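Local coordinates for ferric iron-binding protein HitA (Pseudomonas aeruginosa PAO1, PDB 6IWF) that binds ferric iron and probably serves as a solute-binding protein for iron uptake, with a proposed part in gallium internalization, at residues A[15-20]-A[31-36]; A[25-30]-A[241-246]; A[44-49]-A[71-76]; A[246-251]-A[255-260]. All coordinates share one frame; numbering follows the deposited sequence.

Interaction 1: residues A[15-20]-A[31-36]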
loop_
_atom_site.group_PDB
_atom_site.type_symbol
_atom_site.label_atom_id
_atom_site.label_comp_id
_atom_site.label_asym_id
_atom_site.label_seq_id
_atom_site.Cartn_x
_atom_site.Cartn_y
_atom_site.Cartn_z
ATOM N N THR A 15 6.022 -7.827 8.866
ATOM C CA THR A 15 5.373 -6.711 9.551
ATOM C C THR A 15 4.257 -7.206 10.466
ATOM O O THR A 15 4.111 -6.731 11.600
ATOM C CB THR A 15 4.831 -5.723 8.513
ATOM O OG1 THR A 15 5.886 -5.350 7.607
ATOM C CG2 THR A 15 4.265 -4.478 9.179
ATOM N N GLY A 16 3.446 -8.153 9.983
ATOM C CA GLY A 16 2.415 -8.724 10.833
ATOM C C GLY A 16 3.010 -9.455 12.022
ATOM O O GLY A 16 2.513 -9.347 13.145
ATOM N N ILE A 17 4.109 -10.174 11.796
ATOM C CA ILE A 17 4.766 -10.883 12.889
ATOM C C ILE A 17 5.287 -9.896 13.927
ATOM O O ILE A 17 5.128 -10.104 15.139
ATOM C CB ILE A 17 5.888 -11.778 12.334
ATOM C CG1 ILE A 17 5.283 -12.984 11.611
ATOM C CG2 ILE A 17 6.807 -12.237 13.456
ATOM C CD1 ILE A 17 6.209 -13.601 10.579
ATOM N N ALA A 18 5.906 -8.802 13.470
ATOM C CA ALA A 18 6.526 -7.858 14.394
ATOM C C ALA A 18 5.490 -7.194 15.294
ATOM O O ALA A 18 5.681 -7.097 16.515
ATOM C CB ALA A 18 7.327 -6.806 13.619
ATOM N N ILE A 19 4.384 -6.715 14.710
ATOM C CA ILE A 19 3.391 -6.034 15.528
ATOM C C ILE A 19 2.661 -7.036 16.418
ATOM O O ILE A 19 2.317 -6.719 17.560
ATOM C CB ILE A 19 2.425 -5.207 14.641
ATOM C CG1 ILE A 19 1.494 -4.352 15.500
ATOM C CG2 ILE A 19 1.620 -6.096 13.693
ATOM C CD1 ILE A 19 2.221 -3.349 16.369
ATOM N N ALA A 20 2.439 -8.265 15.931
ATOM C CA ALA A 20 1.813 -9.281 16.771
ATOM C C ALA A 20 2.695 -9.609 17.965
ATOM O O ALA A 20 2.198 -9.790 19.084
ATOM C CB ALA A 20 1.523 -10.553 15.964
ATOM N N VAL A 31 -1.544 -13.614 19.840
ATOM C CA VAL A 31 -2.019 -13.189 18.525
ATOM C C VAL A 31 -1.678 -14.285 17.526
ATOM O O VAL A 31 -0.498 -14.547 17.261
ATOM C CB VAL A 31 -1.406 -11.853 18.089
ATOM C CG1 VAL A 31 -1.870 -11.509 16.684
ATOM C CG2 VAL A 31 -1.770 -10.744 19.066
ATOM N N LYS A 32 -2.710 -14.914 16.964
ATOM C CA LYS A 32 -2.569 -15.886 15.887
ATOM C C LYS A 32 -2.734 -15.156 14.557
ATOM O O LYS A 32 -3.590 -14.278 14.443
ATOM C CB LYS A 32 -3.630 -16.978 16.038
ATOM C CG LYS A 32 -3.587 -18.080 15.007
ATOM C CD LYS A 32 -4.844 -18.942 15.100
ATOM C CE LYS A 32 -4.718 -20.200 14.245
ATOM N NZ LYS A 32 -4.071 -19.914 12.929
ATOM N N ILE A 33 -1.911 -15.502 13.561
ATOM C CA ILE A 33 -1.877 -14.765 12.292
ATOM C C ILE A 33 -2.295 -15.677 11.146
ATOM O O ILE A 33 -1.661 -16.712 10.898
ATOM C CB ILE A 33 -0.498 -14.153 11.999
ATOM C CG1 ILE A 33 -0.079 -13.209 13.123
ATOM C CG2 ILE A 33 -0.524 -13.408 10.642
ATOM C CD1 ILE A 33 1.230 -12.501 12.862
ATOM N N ARG A 34 -3.337 -15.266 10.426
ATOM C CA ARG A 34 -3.741 -15.885 9.169
ATOM C C ARG A 34 -3.190 -15.015 8.043
ATOM O O ARG A 34 -3.619 -13.872 7.861
ATOM C CB ARG A 34 -5.260 -16.012 9.095
ATOM C CG ARG A 34 -5.760 -17.072 8.116
ATOM C CD ARG A 34 -5.949 -16.497 6.729
ATOM N NE ARG A 34 -6.759 -17.370 5.879
ATOM C CZ ARG A 34 -6.255 -18.309 5.084
ATOM N NH1 ARG A 34 -7.063 -19.059 4.341
ATOM N NH2 ARG A 34 -4.943 -18.501 5.033
ATOM N N LYS A 35 -2.212 -15.540 7.310
ATOM C CA LYS A 35 -1.552 -14.780 6.263
ATOM C C LYS A 35 -2.274 -14.970 4.938
ATOM O O LYS A 35 -2.673 -16.084 4.591
ATOM C CB LYS A 35 -0.092 -15.217 6.129
ATOM C CG LYS A 35 0.683 -14.407 5.126
ATOM C CD LYS A 35 0.976 -13.003 5.644
ATOM C CE LYS A 35 1.591 -12.139 4.560
ATOM N NZ LYS A 35 0.560 -11.458 3.718
ATOM N N GLY A 36 -2.453 -13.876 4.207
ATOM C CA GLY A 36 -3.071 -13.962 2.895
ATOM C C GLY A 36 -2.906 -12.656 2.155
ATOM O O GLY A 36 -2.351 -11.684 2.675
#

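Interaction 2: residues A[25-30]-A[241-246]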
loop_
_atom_site.group_PDB
_atom_site.type_symbol
_atom_site.label_atom_id
_atom_site.label_comp_id
_atom_site.label_asym_id
_atom_site.label_seq_id
_atom_site.Cartn_x
_atom_site.Cartn_y
_atom_site.Cartn_z
ATOM N N ASP A 25 3.813 -9.310 23.783
ATOM C CA ASP A 25 4.726 -9.050 24.892
ATOM C C ASP A 25 4.168 -7.990 25.838
ATOM O O ASP A 25 4.343 -8.084 27.059
ATOM C CB ASP A 25 6.093 -8.625 24.353
ATOM C CG ASP A 25 6.751 -9.705 23.511
ATOM O OD1 ASP A 25 6.150 -10.790 23.340
ATOM O OD2 ASP A 25 7.874 -9.471 23.015
ATOM N N LYS A 26 3.476 -6.986 25.295
ATOM C CA LYS A 26 2.990 -5.879 26.117
ATOM C C LYS A 26 1.779 -6.276 26.957
ATOM O O LYS A 26 1.648 -5.848 28.108
ATOM C CB LYS A 26 2.635 -4.689 25.227
ATOM C CG LYS A 26 2.185 -3.455 25.988
ATOM C CD LYS A 26 3.298 -2.415 26.007
ATOM C CE LYS A 26 3.142 -1.432 27.151
ATOM N NZ LYS A 26 4.291 -0.467 27.209
ATOM N N THR A 27 0.877 -7.081 26.398
ATOM C CA THR A 27 -0.416 -7.335 27.017
ATOM C C THR A 27 -0.597 -8.766 27.502
ATOM O O THR A 27 -1.537 -9.026 28.260
ATOM C CB THR A 27 -1.550 -7.012 26.028
ATOM O OG1 THR A 27 -1.521 -7.970 24.969
ATOM C CG2 THR A 27 -1.388 -5.611 25.447
ATOM N N GLY A 28 0.261 -9.697 27.084
ATOM C CA GLY A 28 0.053 -11.101 27.345
ATOM C C GLY A 28 -1.002 -11.753 26.481
ATOM O O GLY A 28 -1.208 -12.966 26.598
ATOM N N ILE A 29 -1.671 -10.988 25.618
ATOM C CA ILE A 29 -2.691 -11.527 24.723
ATOM C C ILE A 29 -1.997 -12.188 23.538
ATOM O O ILE A 29 -1.196 -11.556 22.842
ATOM C CB ILE A 29 -3.657 -10.427 24.258
ATOM C CG1 ILE A 29 -4.389 -9.814 25.449
ATOM C CG2 ILE A 29 -4.678 -10.993 23.291
ATOM C CD1 ILE A 29 -5.248 -8.612 25.092
ATOM N N GLN A 30 -2.292 -13.467 23.316
ATOM C CA GLN A 30 -1.701 -14.177 22.192
ATOM C C GLN A 30 -2.345 -13.705 20.895
ATOM O O GLN A 30 -3.546 -13.431 20.851
ATOM C CB GLN A 30 -1.889 -15.687 22.342
ATOM C CG GLN A 30 -1.729 -16.207 23.760
ATOM C CD GLN A 30 -0.284 -16.484 24.111
ATOM O OE1 GLN A 30 0.623 -16.204 23.325
ATOM N NE2 GLN A 30 -0.058 -17.040 25.296
ATOM N N ALA A 241 -9.694 -6.549 20.580
ATOM C CA ALA A 241 -9.437 -6.159 19.197
ATOM C C ALA A 241 -9.257 -4.652 19.073
ATOM O O ALA A 241 -8.355 -4.182 18.367
ATOM C CB ALA A 241 -10.580 -6.644 18.305
ATOM N N GLN A 242 -10.115 -3.873 19.743
ATOM C CA GLN A 242 -9.936 -2.426 19.748
ATOM C C GLN A 242 -8.594 -2.050 20.356
ATOM O O GLN A 242 -7.919 -1.131 19.879
ATOM C CB GLN A 242 -11.068 -1.743 20.512
ATOM C CG GLN A 242 -12.442 -1.929 19.885
ATOM C CD GLN A 242 -12.759 -0.899 18.807
ATOM O OE1 GLN A 242 -12.069 0.117 18.656
ATOM N NE2 GLN A 242 -13.819 -1.156 18.060
ATOM N N GLN A 243 -8.195 -2.752 21.414
ATOM C CA GLN A 243 -6.889 -2.503 22.018
ATOM C C GLN A 243 -5.766 -2.752 21.021
ATOM O O GLN A 243 -4.774 -2.006 20.983
ATOM C CB GLN A 243 -6.728 -3.407 23.238
ATOM C CG GLN A 243 -5.510 -3.169 24.066
ATOM C CD GLN A 243 -5.555 -3.997 25.332
ATOM O OE1 GLN A 243 -6.623 -4.451 25.744
ATOM N NE2 GLN A 243 -4.394 -4.213 25.949
ATOM N N PHE A 244 -5.894 -3.812 20.222
ATOM C CA PHE A 244 -4.858 -4.142 19.253
ATOM C C PHE A 244 -4.699 -3.043 18.206
ATOM O O PHE A 244 -3.576 -2.624 17.902
ATOM C CB PHE A 244 -5.167 -5.480 18.585
ATOM C CG PHE A 244 -4.092 -5.938 17.662
ATOM C CD1 PHE A 244 -4.076 -5.535 16.323
ATOM C CD2 PHE A 244 -3.057 -6.736 18.129
ATOM C CE1 PHE A 244 -3.054 -5.940 15.472
ATOM C CE2 PHE A 244 -2.038 -7.147 17.282
ATOM C CZ PHE A 244 -2.042 -6.755 15.952
ATOM N N VAL A 245 -5.809 -2.578 17.625
ATOM C CA VAL A 245 -5.704 -1.554 16.584
ATOM C C VAL A 245 -5.163 -0.257 17.174
ATOM O O VAL A 245 -4.320 0.413 16.567
ATOM C CB VAL A 245 -7.053 -1.338 15.872
ATOM C CG1 VAL A 245 -6.950 -0.161 14.921
ATOM C CG2 VAL A 245 -7.420 -2.578 15.079
ATOM N N ALA A 246 -5.588 0.083 18.393
ATOM C CA ALA A 246 -5.019 1.244 19.069
ATOM C C ALA A 246 -3.513 1.087 19.267
ATOM O O ALA A 246 -2.754 2.053 19.107
ATOM C CB ALA A 246 -5.731 1.464 20.405
#

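Interaction 3: residues A[44-49]-A[71-76]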
loop_
_atom_site.group_PDB
_atom_site.type_symbol
_atom_site.label_atom_id
_atom_site.label_comp_id
_atom_site.label_asym_id
_atom_site.label_seq_id
_atom_site.Cartn_x
_atom_site.Cartn_y
_atom_site.Cartn_z
ATOM N N GLN A 44 -12.482 -13.984 2.049
ATOM C CA GLN A 44 -12.690 -14.993 3.079
ATOM C C GLN A 44 -13.598 -14.463 4.176
ATOM O O GLN A 44 -14.537 -15.145 4.604
ATOM C CB GLN A 44 -11.353 -15.436 3.660
ATOM C CG GLN A 44 -11.461 -16.595 4.652
ATOM C CD GLN A 44 -10.105 -17.043 5.168
ATOM O OE1 GLN A 44 -9.069 -16.752 4.557
ATOM N NE2 GLN A 44 -10.099 -17.748 6.300
ATOM N N ILE A 45 -13.337 -13.236 4.642
ATOM C CA ILE A 45 -14.191 -12.649 5.672
ATOM C C ILE A 45 -15.622 -12.523 5.169
ATOM O O ILE A 45 -16.579 -12.803 5.900
ATOM C CB ILE A 45 -13.633 -11.289 6.128
ATOM C CG1 ILE A 45 -12.356 -11.496 6.946
ATOM C CG2 ILE A 45 -14.679 -10.531 6.944
ATOM C CD1 ILE A 45 -11.532 -10.215 7.154
ATOM N N THR A 46 -15.788 -12.108 3.912
ATOM C CA THR A 46 -17.125 -11.975 3.345
ATOM C C THR A 46 -17.844 -13.324 3.309
ATOM O O THR A 46 -19.033 -13.408 3.639
ATOM C CB THR A 46 -17.036 -11.352 1.954
ATOM O OG1 THR A 46 -16.427 -10.055 2.045
ATOM C CG2 THR A 46 -18.421 -11.204 1.331
ATOM N N GLU A 47 -17.132 -14.399 2.948
ATOM C CA GLU A 47 -17.766 -15.719 2.890
ATOM C C GLU A 47 -17.955 -16.331 4.274
ATOM O O GLU A 47 -18.979 -16.976 4.527
ATOM C CB GLU A 47 -16.953 -16.676 2.012
ATOM C CG GLU A 47 -16.508 -16.049 0.712
ATOM C CD GLU A 47 -15.992 -17.028 -0.332
ATOM O OE1 GLU A 47 -16.070 -18.255 -0.100
ATOM O OE2 GLU A 47 -15.495 -16.556 -1.386
ATOM N N GLU A 48 -16.987 -16.154 5.177
ATOM C CA GLU A 48 -17.105 -16.748 6.508
ATOM C C GLU A 48 -18.222 -16.101 7.321
ATOM O O GLU A 48 -18.813 -16.758 8.187
ATOM C CB GLU A 48 -15.779 -16.636 7.265
ATOM C CG GLU A 48 -14.720 -17.663 6.897
ATOM C CD GLU A 48 -13.328 -17.276 7.392
ATOM O OE1 GLU A 48 -13.114 -16.096 7.757
ATOM O OE2 GLU A 48 -12.438 -18.155 7.400
ATOM N N GLY A 49 -18.503 -14.821 7.077
ATOM C CA GLY A 49 -19.634 -14.167 7.720
ATOM C C GLY A 49 -19.488 -14.115 9.229
ATOM O O GLY A 49 -18.480 -13.638 9.767
ATOM N N ALA A 71 -19.985 -3.011 3.349
ATOM C CA ALA A 71 -20.819 -4.161 3.671
ATOM C C ALA A 71 -21.246 -4.194 5.128
ATOM O O ALA A 71 -22.033 -5.072 5.506
ATOM C CB ALA A 71 -20.086 -5.459 3.334
ATOM N N GLY A 72 -20.743 -3.281 5.958
ATOM C CA GLY A 72 -21.117 -3.284 7.356
ATOM C C GLY A 72 -20.379 -4.298 8.194
ATOM O O GLY A 72 -20.819 -4.608 9.306
ATOM N N LEU A 73 -19.256 -4.819 7.703
ATOM C CA LEU A 73 -18.555 -5.889 8.394
ATOM C C LEU A 73 -17.549 -5.388 9.426
ATOM O O LEU A 73 -17.025 -6.199 10.201
ATOM C CB LEU A 73 -17.848 -6.791 7.375
ATOM C CG LEU A 73 -18.813 -7.757 6.680
ATOM C CD1 LEU A 73 -18.244 -8.293 5.385
ATOM C CD2 LEU A 73 -19.154 -8.887 7.639
ATOM N N LEU A 74 -17.282 -4.087 9.465
ATOM C CA LEU A 74 -16.247 -3.524 10.324
ATOM C C LEU A 74 -16.858 -2.748 11.485
ATOM O O LEU A 74 -17.810 -1.972 11.304
ATOM C CB LEU A 74 -15.330 -2.606 9.510
ATOM C CG LEU A 74 -14.707 -3.259 8.275
ATOM C CD1 LEU A 74 -13.733 -2.263 7.581
ATOM C CD2 LEU A 74 -13.978 -4.556 8.613
ATOM N N ALA A 75 -16.290 -2.944 12.676
ATOM C CA ALA A 75 -16.758 -2.260 13.876
ATOM C C ALA A 75 -16.275 -0.815 13.896
ATOM O O ALA A 75 -15.147 -0.519 13.500
ATOM C CB ALA A 75 -16.253 -2.987 15.125
ATOM N N LYS A 76 -17.127 0.087 14.385
ATOM C CA LYS A 76 -16.680 1.457 14.609
ATOM C C LYS A 76 -15.516 1.455 15.601
ATOM O O LYS A 76 -15.536 0.745 16.609
ATOM C CB LYS A 76 -17.852 2.314 15.113
ATOM C CG LYS A 76 -17.491 3.438 16.096
ATOM C CD LYS A 76 -16.733 4.603 15.455
ATOM C CE LYS A 76 -16.913 5.885 16.278
ATOM N NZ LYS A 76 -15.913 6.031 17.381
#

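Interaction 4: residues A[246-251]-A[255-260]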
loop_
_atom_site.group_PDB
_atom_site.type_symbol
_atom_site.label_atom_id
_atom_site.label_comp_id
_atom_site.label_asym_id
_atom_site.label_seq_id
_atom_site.Cartn_x
_atom_site.Cartn_y
_atom_site.Cartn_z
ATOM N N ALA A 246 -5.588 0.083 18.393
ATOM C CA ALA A 246 -5.019 1.244 19.069
ATOM C C ALA A 246 -3.513 1.087 19.267
ATOM O O ALA A 246 -2.754 2.053 19.107
ATOM C CB ALA A 246 -5.731 1.464 20.405
ATOM N N PHE A 247 -3.058 -0.123 19.594
ATOM C CA PHE A 247 -1.631 -0.333 19.806
ATOM C C PHE A 247 -0.851 -0.208 18.499
ATOM O O PHE A 247 0.312 0.215 18.510
ATOM C CB PHE A 247 -1.400 -1.691 20.476
ATOM C CG PHE A 247 0.038 -2.029 20.684
ATOM C CD1 PHE A 247 0.739 -1.497 21.756
ATOM C CD2 PHE A 247 0.694 -2.880 19.810
ATOM C CE1 PHE A 247 2.071 -1.802 21.942
ATOM C CE2 PHE A 247 2.026 -3.192 19.995
ATOM C CZ PHE A 247 2.712 -2.652 21.075
ATOM N N MET A 248 -1.482 -0.517 17.365
ATOM C CA MET A 248 -0.796 -0.344 16.088
ATOM C C MET A 248 -0.428 1.110 15.844
ATOM O O MET A 248 0.516 1.388 15.097
ATOM C CB MET A 248 -1.671 -0.863 14.944
ATOM C CG MET A 248 -2.039 -2.329 15.071
ATOM S SD MET A 248 -3.077 -2.806 13.666
ATOM C CE MET A 248 -1.811 -2.930 12.396
ATOM N N LEU A 249 -1.170 2.042 16.441
ATOM C CA LEU A 249 -0.954 3.473 16.285
ATOM C C LEU A 249 -0.320 4.101 17.521
ATOM O O LEU A 249 -0.212 5.330 17.591
ATOM C CB LEU A 249 -2.266 4.177 15.966
ATOM C CG LEU A 249 -2.683 3.912 14.525
ATOM C CD1 LEU A 249 -4.174 4.134 14.389
ATOM C CD2 LEU A 249 -1.893 4.816 13.581
ATOM N N SER A 250 0.072 3.293 18.497
ATOM C CA SER A 250 0.918 3.813 19.565
ATOM C C SER A 250 2.333 4.061 19.043
ATOM O O SER A 250 2.736 3.556 17.993
ATOM C CB SER A 250 0.962 2.843 20.747
ATOM O OG SER A 250 1.660 1.653 20.423
ATOM N N GLU A 251 3.099 4.856 19.795
ATOM C CA GLU A 251 4.497 5.064 19.431
ATOM C C GLU A 251 5.245 3.737 19.323
ATOM O O GLU A 251 6.013 3.522 18.379
ATOM C CB GLU A 251 5.178 5.988 20.445
ATOM C CG GLU A 251 6.168 6.953 19.818
ATOM C CD GLU A 251 7.246 7.402 20.789
ATOM O OE1 GLU A 251 8.443 7.273 20.447
ATOM O OE2 GLU A 251 6.895 7.887 21.890
ATOM N N LYS A 255 6.593 2.030 15.747
ATOM C CA LYS A 255 8.014 1.740 15.591
ATOM C C LYS A 255 8.242 0.284 15.207
ATOM O O LYS A 255 9.074 -0.008 14.343
ATOM C CB LYS A 255 8.769 2.103 16.871
ATOM C CG LYS A 255 8.828 3.598 17.114
ATOM C CD LYS A 255 10.010 4.008 17.980
ATOM C CE LYS A 255 10.435 5.436 17.667
ATOM N NZ LYS A 255 11.015 5.544 16.295
ATOM N N ALA A 256 7.485 -0.644 15.808
ATOM C CA ALA A 256 7.595 -2.048 15.425
ATOM C C ALA A 256 7.254 -2.243 13.954
ATOM O O ALA A 256 7.946 -2.971 13.230
ATOM C CB ALA A 256 6.677 -2.903 16.301
ATOM N N ILE A 257 6.179 -1.598 13.494
ATOM C CA ILE A 257 5.772 -1.727 12.099
ATOM C C ILE A 257 6.830 -1.128 11.178
ATOM O O ILE A 257 7.235 -1.749 10.187
ATOM C CB ILE A 257 4.394 -1.074 11.894
ATOM C CG1 ILE A 257 3.307 -1.919 12.580
ATOM C CG2 ILE A 257 4.084 -0.894 10.420
ATOM C CD1 ILE A 257 1.990 -1.188 12.753
ATOM N N LEU A 258 7.308 0.076 11.507
ATOM C CA LEU A 258 8.280 0.761 10.660
ATOM C C LEU A 258 9.639 0.071 10.657
ATOM O O LEU A 258 10.416 0.266 9.716
ATOM C CB LEU A 258 8.410 2.217 11.101
ATOM C CG LEU A 258 7.106 2.983 10.825
ATOM C CD1 LEU A 258 7.194 4.431 11.303
ATOM C CD2 LEU A 258 6.759 2.904 9.344
ATOM N N SER A 259 9.927 -0.768 11.658
ATOM C CA SER A 259 11.172 -1.525 11.650
ATOM C C SER A 259 11.216 -2.556 10.525
ATOM O O SER A 259 12.307 -3.019 10.168
ATOM C CB SER A 259 11.378 -2.210 13.009
ATOM O OG SER A 259 10.411 -3.237 13.224
ATOM N N GLN A 260 10.060 -2.921 9.957
ATOM C CA GLN A 260 9.991 -3.907 8.890
ATOM C C GLN A 260 9.672 -3.331 7.515
ATOM O O GLN A 260 9.895 -4.016 6.511
ATOM C CB GLN A 260 8.943 -4.971 9.229
ATOM C CG GLN A 260 9.240 -5.698 10.523
ATOM C CD GLN A 260 10.589 -6.386 10.492
ATOM O OE1 GLN A 260 10.957 -7.019 9.496
ATOM N NE2 GLN A 260 11.341 -6.258 11.576
#

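Interaction 1: residues A[15-20]-A[31-36]
Ala20 and Ile33 meet in an apolar helix-on-strand contact inside a beta-alpha-beta unit, in which strand 4-9, helix 13-27 and strand 30-35 follow one another and the two strands pair in parallel. The helix runs back across the sheet, so the axes of 15-20 and 31-35 are nearly antiparallel (168°) and come within 9.3 Å of each other. Such crossovers build the alpha/beta lobes of periplasmic binding proteins, the clan to which this chain belongs. The alternate residues Val31 and Ile33 turn toward the helix, while Lys32 between them points away. The small methyl of Ala20 sits between both: its CB lies 3.6 Å from Val31 CG1 and 3.7 Å from Ile33 CD1. Val31 presents that branch because CG1 stands anti to its backbone N (chi1 177°). Ile33 stretches its longer arm to the helix, with chi2 at -176° carrying CD1 outward from the strand. The absence of a side chain at Gly16 leaves the helix backbone bare there, and the tip of Ile33 rests directly on it. Ile17 adds a looser edge, its CG1 4.3 Å from the same CD1 of Ile33. Beyond the contact, Leu7 of strand 4-9 touches Val31. One turn on from Gly16, Ala20 N bonds to Gly16 O at 3.0 Å; that same Gly16 O has Ile33 CD1 3.4 Å away.

Interaction 2: residues A[25-30]-A[241-246]
Gln243 has the largest share of the surface buried here, and it meets the end of helix 13-27 through Thr27 and, more loosely, Ile29. The three residues form a small surface contact, 86 Å² counted over both sides, held by van der Waals packing of mixed polar and apolar groups. Gln243 reaches out from helix 238-248 with CG anti to its backbone N (chi1 -173°) and the chain extended beyond it, which carries the amide across to the helix end. Its side chain and that of Thr27 approach from opposite directions. The methyl does the touching: Thr27 CG2 lies 3.4 Å from Gln243 NE2. The amide oxygen, Gln243 OE1, is 4.4 Å from Ile29 CD1, at the limit of contact. The hydroxyl of Thr27 is occupied at its own helix end. Thr27 OG1 accepts a hydrogen bond from Ile29 N at 3.1 Å, fairly straight at 160°, which makes an ST turn, and it is also bonded to the carbonyl O of Phe23. These two bonds fix the rotation of the side chain and hold the methyl toward Gln243. Gly28, with phi 76°, takes the chain out of the helix and turns it toward strand 30-35. Phe23 of helix 13-27 touches both Ile29 and Gln243 and meets the ring of Phe244 edge-to-face; helix 238-248 lies beside helix 13-27, with Phe244 reaching Leu5 of strand 4-9 and Val56 of strand 56-59.

Interaction 3: residues A[44-49]-A[71-76]
Glu48 OE1 is gripped by two hydroxyls, Ser52 OG and Tyr8 OH, near the end of helix 38-48, on whose last turn Leu73 packs against Thr46 and Ile45. The contact joins that turn to the loop following helix 63-70, in the alpha/beta fold of a periplasmic binding protein. The other carboxylate oxygen of Glu48 is held within the helix: Gln44 NE2 donates to Glu48 OE2 at 2.6 Å, almost straight (173°). The acceptor lies in the amide plane, but the donor meets the carboxylate from above its plane. Gly72, phi 80°, ends helix 63-70 in a Schellman motif, and Leu73 follows. Leu73 contributes the largest buried share of the 126 Å², and its CD1 carries the approach. Ile45 lies deeper, its CG2 4.5 Å from Leu73 CD1, so the leucine tip rests across one side of the helix, touching a threonine hydroxyl and an isoleucine branch. Leu68 of helix 63-70 touches both Thr46 and Leu73, and Leu232 packs on Ile45. The side chains of Thr46 and Leu73 cross at about a right angle. Thr46 OG1 is bonded to the carbonyl O of Ala42, one turn back in its own helix, and Leu73 CD1 stands 4.2 Å from that same Thr46 OG1.

Interaction 4: residues A[246-251]-A[255-260]
Met248 and Ile257 make the buried part of the contact between helix 238-248 and helix 251-258, joined by a tight turn, and Glu251 and Lys255 its solvent edge. In the buried part, the tip of Ile257 lies over the end of helix 238-248: its CD1 is 3.8 Å from the carbonyl O of Met248 and 4.2 Å from Met248 CE. The methionine side chain bends at its last torsion (chi3 76°), which brings the methyl round to the isoleucine; the two side chains cross obliquely. Tyr58 of strand 56-59 touches both, and Ile99 and Thr100 of strand 97-108 also pack on Ile257. Toward the outside the two charged side chains lie alongside each other, pointing the same way. A carboxylate oxygen meets a methylene carbon, Glu251 OE1 3.9 Å from Lys255 CE, and the ammonium nitrogen is not in contact, Lys255 NZ 5.2 Å from Glu251 OE1. A backbone bond joins the same residues, Lys255 N to Glu251 O at 3.1 Å, as in the first turn of an alpha helix. Ser250 occupies the N-cap of helix 251-258, its OG bonded to Gly253 N. That hydroxyl also donates to Phe247 O at 2.7 Å, in the carbonyl plane and on a lone pair, while Ser250 N is a second donor to this oxygen, tying the end of one helix to the start of the next. The chemistry implies a turn fixed by hydrogen bonds and apolar packing, to which the opposite charges of Glu251 and Lys255 probably add only a modest, solvent-screened attraction.

Overall arrangement
Interactions 1 and 2 share helix 13-27, their centres 12 Å apart, with Val31 CG2 4.0 Å from Phe244 CE2. Interaction 4 continues helix 238-248 from interaction 2 and also meets interaction 1, where Ile19 CD1 is 3.6 Å from Phe247 CE2. Interaction 3 lies apart, tied in by polar links: Arg34 NE to Gln44 OE1 at 2.7 Å, and Gln242 NE2 to Lys76 O at 2.9 Å. No iron is bound to this chain, but His12, an iron ligand seen in a structure of this protein, has Gly16 about 7 Å and the Ile257 side chain about 9 Å from its side chain; Glu60 lies about 10 Å from Gly16, and Tyr196 about 10 Å from the Ile257 side chain.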